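Local coordinates for BRO1 protein (Saccharomyces cerevisiae, PDB 1ZB1) that helps concentrate and sort cargo proteins into the intralumenal vesicles of multivesicular bodies and recruits the deubiquitinase DOA4 to endosomes, at residues L21-G26 with E51-R56; K89-K94 with Q115-F120; I129-T134 with S157-L162. All coordinates share one frame; numbering follows the deposited sequence.

How the interactions relate
Interactions 1 and 2 lie toward one end of the elongated, mostly helical Bro1 domain, their centres about 15 Å apart; both are partly buried and mix polar with apolar groups. Interaction 1 joins the start of helix 23-34 to helix 46-58 through a carboxylate, waters, an indole and an arginine. Interaction 2 sets the turn after helix 65-86 against the start of helix 118-139, using a histidine face and one bridging water. Interaction 3, about 6 Å from the chain's centre (centre to centre), is fully buried, and its cross-contacts are all apolar or sulfur-aromatic. It takes up helix 118-139 again, about two and a half turns beyond interaction 2, and pairs it with helix 146-165.

Interaction 1 of 3, residues L21-G26 with E51-R56; sequences LDWKKG and ELDHLR
R56 sends its extended side chain across W23 and L21, at about a right angle to each, where the N-terminus of helix 23-34 meets helix 46-58 in the helical Bro1 domain. With CG anti to the backbone N (chi1 -178°) and the chain extended from CG to NE, the side chain reaches the 21-26 segment. CD arrives at the indole edge, 3.9 Å from W23 NE1, which is hydrogen-bonded to Y75 OH, and also touches L21 CD2. NE packs against L21 CD2 and forms a salt bridge with E121; L21 CB lies over one face of the guanidinium, 3.6 Å from R56 NH1. NH1 donates to the backbone of E19 and, at the guanidinium edge, to a water that also accepts from L21 N, while NH2 bonds T18. The guanidinium is thus held at all three nitrogens. L52 CD2 covers one face of the W23 indole, a CH-pi contact 3.7 Å from the centroid of its five-membered ring, and L21 CD2 lies over the opposite face. D22 is the N-cap of helix 23-34: its OD2 accepts from K25 N at 2.9 Å. A second water donates to both D22 OD2 and D53 OD2, and K20 forms a salt bridge with D53. D53 OD1 accepts from W23 N at 2.8 Å, met from above the carboxylate plane.

Interaction 2 of 3, residues K89-K94 with Q115-F120; sequences KGSRLK and QHTLAF
K94 lays its backbone CA on the ring of H116, a CH-pi contact between K89-K94 and Q115-F120. K94 CA stands over the centre of one imidazole face, 3.7 Å from the ring centroid and only 12° off its normal. The lysine chain bends at chi2 (-62°), which brings CD back along the ring to 3.5 Å from H116 CD2, so backbone and aliphatic side chain both border the imidazole. Its ring is also fixed by a polar bond, since H116 ND1 is hydrogen-bonded to the backbone O of M95, just beyond K94.

Water carries the polar link between the two backbones: one molecule donates to G90 O at 2.9 Å and to H116 O at 2.8 Å, joining two carbonyls that could not bond each other directly. These segments flank the two-stranded antiparallel sheet of 97-100 and 112-115 within the Bro1 domain. The 3-10 segment that runs through 89-93 leads from helix 65-86 toward the first strand, and H116 and T117 lead from strand 112-115 into helix 118-139. T117 is the N-cap of that helix, its OG1 accepting a weak bond from F120 N at 3.3 Å.

Van der Waals contacts complete the account. The T117 methyl lies against the S91 hydroxyl oxygen, CG2 to OG 3.5 Å, and S91 CB also approaches H116 CB. Deeper in, L118 CD1 rests on the bare backbone of G90, 4.0 Å from its CA; the same leucine reaches L82 and Y83 of helix 65-86 and F97 of the first strand.

Interaction 3 of 3, residues I129-T134 with S157-L162; sequences IAVIFT and SCFEYL
A130 CB sits over the centre of one face of the F159 ring, 3.5 Å from its centroid and 10° off the normal, a CH-pi contact in which all six ring carbons lie 3.5 to 4.0 Å from the methyl, which stands above them. At the edge of the same ring, near its plane, V131 CG2 comes to 4.1 Å from F159 CZ. The F133 ring is met differently: C158 SG lies at its edge, 3.7 Å from F133 CE2, and the line from the ring centroid to the sulfur is 78° off the ring normal, a Cys sulfur-aromatic contact. The C158 sulfur is placed there by a first torsion of -65°, with SG anti to the carbonyl carbon; I129 CG2 touches the same sulfur.

These residues belong to helices 118-139 and 146-165, successive antiparallel helices of the Bro1 domain whose local axes approach to 9.1 Å. Small side chains occupy the closest backbone pairing, with A130 and C158 CA atoms 5.3 Å apart and their CB atoms at 3.5 Å. Neighbouring helices and loops close round this buried seam. W349, at the start of helix 349-371, touches both I129 and C158, whereas L13 touches F159 and T134. T134 keeps its hydroxyl within its own helix: OG1 donates to V131 O, in the carbonyl plane and on a lone pair.

Interaction 1 of 3, residues L21-G26 with E51-R56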
# COMPACT_ATOMS: atom_id res chain seq x y z
N LEU A 21 6.79 -26.41 4.04
CA LEU A 21 7.89 -26.93 3.23
C LEU A 21 8.95 -27.51 4.17
O LEU A 21 9.30 -26.88 5.17
CB LEU A 21 8.51 -25.79 2.41
CG LEU A 21 9.59 -26.09 1.38
CD1 LEU A 21 8.96 -26.66 0.11
CD2 LEU A 21 10.34 -24.80 1.04
N ASP A 22 9.45 -28.70 3.86
CA ASP A 22 10.47 -29.31 4.72
C ASP A 22 11.86 -29.05 4.17
O ASP A 22 12.35 -29.80 3.32
CB ASP A 22 10.23 -30.82 4.85
CG ASP A 22 11.18 -31.48 5.84
OD1 ASP A 22 10.93 -32.64 6.22
OD2 ASP A 22 12.17 -30.84 6.24
N TRP A 23 12.50 -27.98 4.64
CA TRP A 23 13.84 -27.64 4.18
C TRP A 23 14.86 -28.72 4.55
O TRP A 23 15.80 -28.96 3.80
CB TRP A 23 14.30 -26.29 4.75
CG TRP A 23 14.04 -25.10 3.85
CD1 TRP A 23 13.08 -24.14 4.02
CD2 TRP A 23 14.75 -24.75 2.66
NE1 TRP A 23 13.16 -23.20 3.01
CE2 TRP A 23 14.18 -23.55 2.16
CE3 TRP A 23 15.83 -25.32 1.97
CZ2 TRP A 23 14.64 -22.93 1.00
CZ3 TRP A 23 16.29 -24.69 0.81
CH2 TRP A 23 15.69 -23.51 0.34
N LYS A 24 14.69 -29.35 5.71
CA LYS A 24 15.61 -30.40 6.14
C LYS A 24 15.59 -31.57 5.15
O LYS A 24 16.62 -31.96 4.61
CB LYS A 24 15.25 -30.89 7.55
CG LYS A 24 15.33 -29.80 8.61
CD LYS A 24 14.84 -30.28 9.97
CE LYS A 24 15.81 -31.27 10.60
NZ LYS A 24 15.35 -31.71 11.96
N LYS A 25 14.41 -32.12 4.92
CA LYS A 25 14.27 -33.24 3.99
C LYS A 25 14.65 -32.83 2.56
O LYS A 25 15.33 -33.58 1.86
CB LYS A 25 12.83 -33.76 4.00
CG LYS A 25 12.55 -34.86 2.99
CD LYS A 25 11.09 -35.30 3.04
CE LYS A 25 10.78 -36.32 1.95
NZ LYS A 25 9.34 -36.70 1.93
N GLY A 26 14.22 -31.64 2.15
CA GLY A 26 14.51 -31.17 0.81
C GLY A 26 15.98 -30.93 0.53
O GLY A 26 16.48 -31.24 -0.56
N GLU A 51 17.19 -24.48 11.84
CA GLU A 51 16.76 -23.12 12.16
C GLU A 51 16.05 -22.48 10.97
O GLU A 51 15.06 -21.76 11.14
CB GLU A 51 17.97 -22.28 12.60
CG GLU A 51 18.25 -22.36 14.10
CD GLU A 51 19.68 -22.02 14.47
OE1 GLU A 51 20.27 -21.11 13.84
OE2 GLU A 51 20.22 -22.65 15.41
N LEU A 52 16.55 -22.74 9.77
CA LEU A 52 15.96 -22.21 8.55
C LEU A 52 14.55 -22.76 8.35
O LEU A 52 13.64 -22.02 8.01
CB LEU A 52 16.81 -22.59 7.34
CG LEU A 52 16.15 -22.39 5.97
CD1 LEU A 52 16.05 -20.89 5.64
CD2 LEU A 52 16.96 -23.11 4.90
N ASP A 53 14.39 -24.07 8.55
CA ASP A 53 13.08 -24.70 8.38
C ASP A 53 12.09 -24.06 9.35
O ASP A 53 10.92 -23.83 9.01
CB ASP A 53 13.18 -26.20 8.66
CG ASP A 53 11.90 -26.94 8.32
OD1 ASP A 53 11.54 -26.99 7.12
OD2 ASP A 53 11.25 -27.47 9.24
N HIS A 54 12.56 -23.76 10.55
CA HIS A 54 11.72 -23.13 11.57
C HIS A 54 11.39 -21.68 11.18
O HIS A 54 10.26 -21.22 11.36
CB HIS A 54 12.45 -23.15 12.91
CG HIS A 54 11.55 -22.94 14.09
ND1 HIS A 54 11.98 -22.38 15.27
CD2 HIS A 54 10.24 -23.25 14.27
CE1 HIS A 54 10.98 -22.34 16.13
NE2 HIS A 54 9.91 -22.86 15.55
N LEU A 55 12.38 -20.97 10.66
CA LEU A 55 12.20 -19.58 10.25
C LEU A 55 11.08 -19.45 9.23
O LEU A 55 10.22 -18.57 9.36
CB LEU A 55 13.51 -19.02 9.68
CG LEU A 55 13.45 -17.62 9.06
CD1 LEU A 55 13.06 -16.59 10.12
CD2 LEU A 55 14.81 -17.27 8.44
N ARG A 56 11.07 -20.32 8.22
CA ARG A 56 10.02 -20.25 7.20
C ARG A 56 8.65 -20.52 7.81
O ARG A 56 7.66 -19.89 7.44
CB ARG A 56 10.27 -21.26 6.06
CG ARG A 56 9.21 -21.19 4.93
CD ARG A 56 9.49 -22.20 3.81
NE ARG A 56 8.77 -21.88 2.57
CZ ARG A 56 7.49 -22.14 2.33
NH1 ARG A 56 6.74 -22.74 3.25
NH2 ARG A 56 6.95 -21.80 1.17
O HOH W 1 7.32 -24.03 5.70
O HOH W 2 10.00 -24.69 6.59
O HOH W 3 11.82 -30.42 9.33

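Interaction 2 of 3, residues K89-K94 with Q115-F120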
# COMPACT_ATOMS: atom_id res chain seq x y z
N LYS A 89 20.17 -21.30 -11.24
CA LYS A 89 20.48 -22.68 -10.90
C LYS A 89 19.78 -23.06 -9.60
O LYS A 89 19.77 -24.23 -9.21
CB LYS A 89 21.99 -22.86 -10.74
CG LYS A 89 22.76 -22.78 -12.05
CD LYS A 89 24.26 -22.89 -11.82
CE LYS A 89 25.02 -22.98 -13.14
NZ LYS A 89 24.66 -24.21 -13.90
N GLY A 90 19.20 -22.07 -8.93
CA GLY A 90 18.50 -22.33 -7.68
C GLY A 90 17.41 -23.38 -7.82
O GLY A 90 17.05 -24.04 -6.85
N SER A 91 16.90 -23.54 -9.04
CA SER A 91 15.84 -24.50 -9.33
C SER A 91 16.31 -25.95 -9.23
O SER A 91 15.49 -26.86 -9.12
CB SER A 91 15.28 -24.25 -10.73
OG SER A 91 14.85 -22.91 -10.88
N ARG A 92 17.62 -26.17 -9.29
CA ARG A 92 18.16 -27.53 -9.21
C ARG A 92 17.89 -28.17 -7.86
O ARG A 92 17.96 -29.40 -7.72
CB ARG A 92 19.67 -27.52 -9.50
CG ARG A 92 20.00 -27.08 -10.91
CD ARG A 92 21.47 -27.27 -11.25
NE ARG A 92 21.74 -26.86 -12.63
CZ ARG A 92 22.94 -26.92 -13.21
NH1 ARG A 92 23.99 -27.36 -12.54
NH2 ARG A 92 23.08 -26.53 -14.47
N LEU A 93 17.59 -27.36 -6.85
CA LEU A 93 17.30 -27.88 -5.52
C LEU A 93 15.96 -28.60 -5.55
O LEU A 93 15.67 -29.43 -4.69
CB LEU A 93 17.26 -26.75 -4.48
CG LEU A 93 18.55 -25.96 -4.27
CD1 LEU A 93 18.33 -24.89 -3.20
CD2 LEU A 93 19.68 -26.91 -3.86
N LYS A 94 15.14 -28.27 -6.53
CA LYS A 94 13.82 -28.88 -6.67
C LYS A 94 12.97 -28.75 -5.41
O LYS A 94 12.28 -29.69 -5.01
CB LYS A 94 13.95 -30.36 -7.03
CG LYS A 94 14.72 -30.63 -8.32
CD LYS A 94 14.02 -30.01 -9.53
CE LYS A 94 14.83 -30.24 -10.80
NZ LYS A 94 15.04 -31.69 -11.08
N GLN A 115 6.35 -24.18 -7.92
CA GLN A 115 7.40 -23.82 -8.87
C GLN A 115 8.73 -23.86 -8.11
O GLN A 115 8.80 -23.47 -6.94
CB GLN A 115 7.12 -22.42 -9.46
CG GLN A 115 8.13 -21.93 -10.49
CD GLN A 115 7.61 -20.77 -11.34
OE1 GLN A 115 8.31 -19.78 -11.57
NE2 GLN A 115 6.39 -20.90 -11.83
N HIS A 116 9.78 -24.34 -8.77
CA HIS A 116 11.10 -24.48 -8.15
C HIS A 116 12.02 -23.25 -8.15
O HIS A 116 13.02 -23.23 -7.44
CB HIS A 116 11.89 -25.62 -8.81
CG HIS A 116 11.22 -26.96 -8.74
ND1 HIS A 116 10.59 -27.42 -7.60
CD2 HIS A 116 11.16 -27.97 -9.63
CE1 HIS A 116 10.17 -28.66 -7.80
NE2 HIS A 116 10.51 -29.01 -9.03
N THR A 117 11.70 -22.23 -8.93
CA THR A 117 12.56 -21.06 -8.99
C THR A 117 12.56 -20.24 -7.71
O THR A 117 11.53 -20.11 -7.03
CB THR A 117 12.18 -20.14 -10.16
OG1 THR A 117 10.94 -19.48 -9.85
CG2 THR A 117 12.01 -20.96 -11.44
N LEU A 118 13.72 -19.67 -7.38
CA LEU A 118 13.84 -18.85 -6.19
C LEU A 118 13.01 -17.58 -6.36
O LEU A 118 12.50 -17.03 -5.38
CB LEU A 118 15.32 -18.50 -5.93
CG LEU A 118 16.21 -19.71 -5.60
CD1 LEU A 118 17.65 -19.27 -5.33
CD2 LEU A 118 15.65 -20.45 -4.38
N ALA A 119 12.84 -17.12 -7.60
CA ALA A 119 12.04 -15.92 -7.87
C ALA A 119 10.59 -16.08 -7.40
O ALA A 119 9.97 -15.12 -6.94
CB ALA A 119 12.06 -15.59 -9.37
N PHE A 120 10.05 -17.29 -7.52
CA PHE A 120 8.68 -17.55 -7.09
C PHE A 120 8.59 -17.42 -5.56
O PHE A 120 7.75 -16.70 -5.03
CB PHE A 120 8.24 -18.96 -7.53
CG PHE A 120 6.80 -19.29 -7.20
CD1 PHE A 120 5.76 -18.46 -7.60
CD2 PHE A 120 6.49 -20.47 -6.51
CE1 PHE A 120 4.42 -18.79 -7.32
CE2 PHE A 120 5.15 -20.81 -6.23
CZ PHE A 120 4.12 -19.96 -6.64
O HOH W 4 14.48 -25.02 -5.90

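Interaction 3 of 3, residues I129-T134 with S157-L162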
# COMPACT_ATOMS: atom_id res chain seq x y z
N ILE A 129 5.25 -9.44 2.78
CA ILE A 129 5.97 -8.41 3.54
C ILE A 129 5.24 -7.07 3.34
O ILE A 129 5.00 -6.31 4.29
CB ILE A 129 7.43 -8.29 3.06
CG1 ILE A 129 8.25 -9.48 3.59
CG2 ILE A 129 8.05 -6.97 3.51
CD1 ILE A 129 9.67 -9.56 3.05
N ALA A 130 4.88 -6.78 2.09
CA ALA A 130 4.17 -5.54 1.76
C ALA A 130 2.83 -5.51 2.49
O ALA A 130 2.44 -4.49 3.08
CB ALA A 130 3.95 -5.44 0.24
N VAL A 131 2.10 -6.62 2.45
CA VAL A 131 0.81 -6.69 3.13
C VAL A 131 0.99 -6.50 4.63
O VAL A 131 0.22 -5.78 5.27
CB VAL A 131 0.11 -8.06 2.88
CG1 VAL A 131 -1.12 -8.19 3.78
CG2 VAL A 131 -0.33 -8.16 1.41
N ILE A 132 2.00 -7.14 5.20
CA ILE A 132 2.24 -7.03 6.63
C ILE A 132 2.52 -5.58 7.04
O ILE A 132 2.13 -5.14 8.12
CB ILE A 132 3.39 -7.97 7.07
CG1 ILE A 132 2.94 -9.43 6.87
CG2 ILE A 132 3.72 -7.74 8.55
CD1 ILE A 132 4.04 -10.46 7.07
N PHE A 133 3.19 -4.82 6.17
CA PHE A 133 3.44 -3.42 6.50
C PHE A 133 2.09 -2.69 6.62
O PHE A 133 1.94 -1.82 7.47
CB PHE A 133 4.31 -2.73 5.44
CG PHE A 133 5.80 -2.93 5.63
CD1 PHE A 133 6.41 -2.61 6.85
CD2 PHE A 133 6.59 -3.40 4.59
CE1 PHE A 133 7.79 -2.75 7.02
CE2 PHE A 133 7.97 -3.55 4.74
CZ PHE A 133 8.57 -3.23 5.96
N THR A 134 1.11 -3.03 5.78
CA THR A 134 -0.19 -2.37 5.88
C THR A 134 -0.92 -2.82 7.15
O THR A 134 -1.73 -2.07 7.71
CB THR A 134 -1.10 -2.61 4.64
OG1 THR A 134 -1.56 -3.97 4.62
CG2 THR A 134 -0.33 -2.32 3.35
N SER A 157 6.57 1.03 -1.26
CA SER A 157 7.87 0.68 -1.82
C SER A 157 7.97 -0.81 -2.21
O SER A 157 8.50 -1.14 -3.27
CB SER A 157 8.97 1.04 -0.82
OG SER A 157 10.24 0.70 -1.32
N CYS A 158 7.48 -1.70 -1.36
CA CYS A 158 7.52 -3.14 -1.64
C CYS A 158 6.69 -3.54 -2.87
O CYS A 158 7.15 -4.31 -3.71
CB CYS A 158 7.07 -3.94 -0.42
SG CYS A 158 8.16 -3.79 1.02
N PHE A 159 5.45 -3.05 -2.95
CA PHE A 159 4.59 -3.38 -4.10
C PHE A 159 5.14 -2.82 -5.41
O PHE A 159 4.99 -3.43 -6.47
CB PHE A 159 3.17 -2.85 -3.88
CG PHE A 159 2.36 -3.68 -2.92
CD1 PHE A 159 2.20 -5.06 -3.14
CD2 PHE A 159 1.72 -3.09 -1.83
CE1 PHE A 159 1.42 -5.83 -2.29
CE2 PHE A 159 0.92 -3.86 -0.97
CZ PHE A 159 0.77 -5.24 -1.20
N GLU A 160 5.77 -1.66 -5.32
CA GLU A 160 6.36 -1.01 -6.48
C GLU A 160 7.51 -1.87 -7.03
O GLU A 160 7.60 -2.10 -8.24
CB GLU A 160 6.88 0.38 -6.09
CG GLU A 160 7.64 1.11 -7.19
CD GLU A 160 8.02 2.52 -6.78
OE1 GLU A 160 8.80 2.67 -5.81
OE2 GLU A 160 7.52 3.47 -7.42
N TYR A 161 8.37 -2.35 -6.14
CA TYR A 161 9.50 -3.19 -6.53
C TYR A 161 9.00 -4.48 -7.17
O TYR A 161 9.57 -4.96 -8.16
CB TYR A 161 10.35 -3.54 -5.30
CG TYR A 161 11.56 -4.41 -5.62
CD1 TYR A 161 12.79 -3.83 -5.94
CD2 TYR A 161 11.46 -5.80 -5.60
CE1 TYR A 161 13.90 -4.62 -6.23
CE2 TYR A 161 12.56 -6.60 -5.90
CZ TYR A 161 13.78 -6.00 -6.21
OH TYR A 161 14.88 -6.79 -6.48
N LEU A 162 7.93 -5.04 -6.61
CA LEU A 162 7.34 -6.25 -7.15
C LEU A 162 6.82 -6.04 -8.58
O LEU A 162 7.05 -6.87 -9.47
CB LEU A 162 6.18 -6.70 -6.25
CG LEU A 162 6.56 -7.39 -4.92
CD1 LEU A 162 5.32 -7.50 -4.04
CD2 LEU A 162 7.15 -8.77 -5.19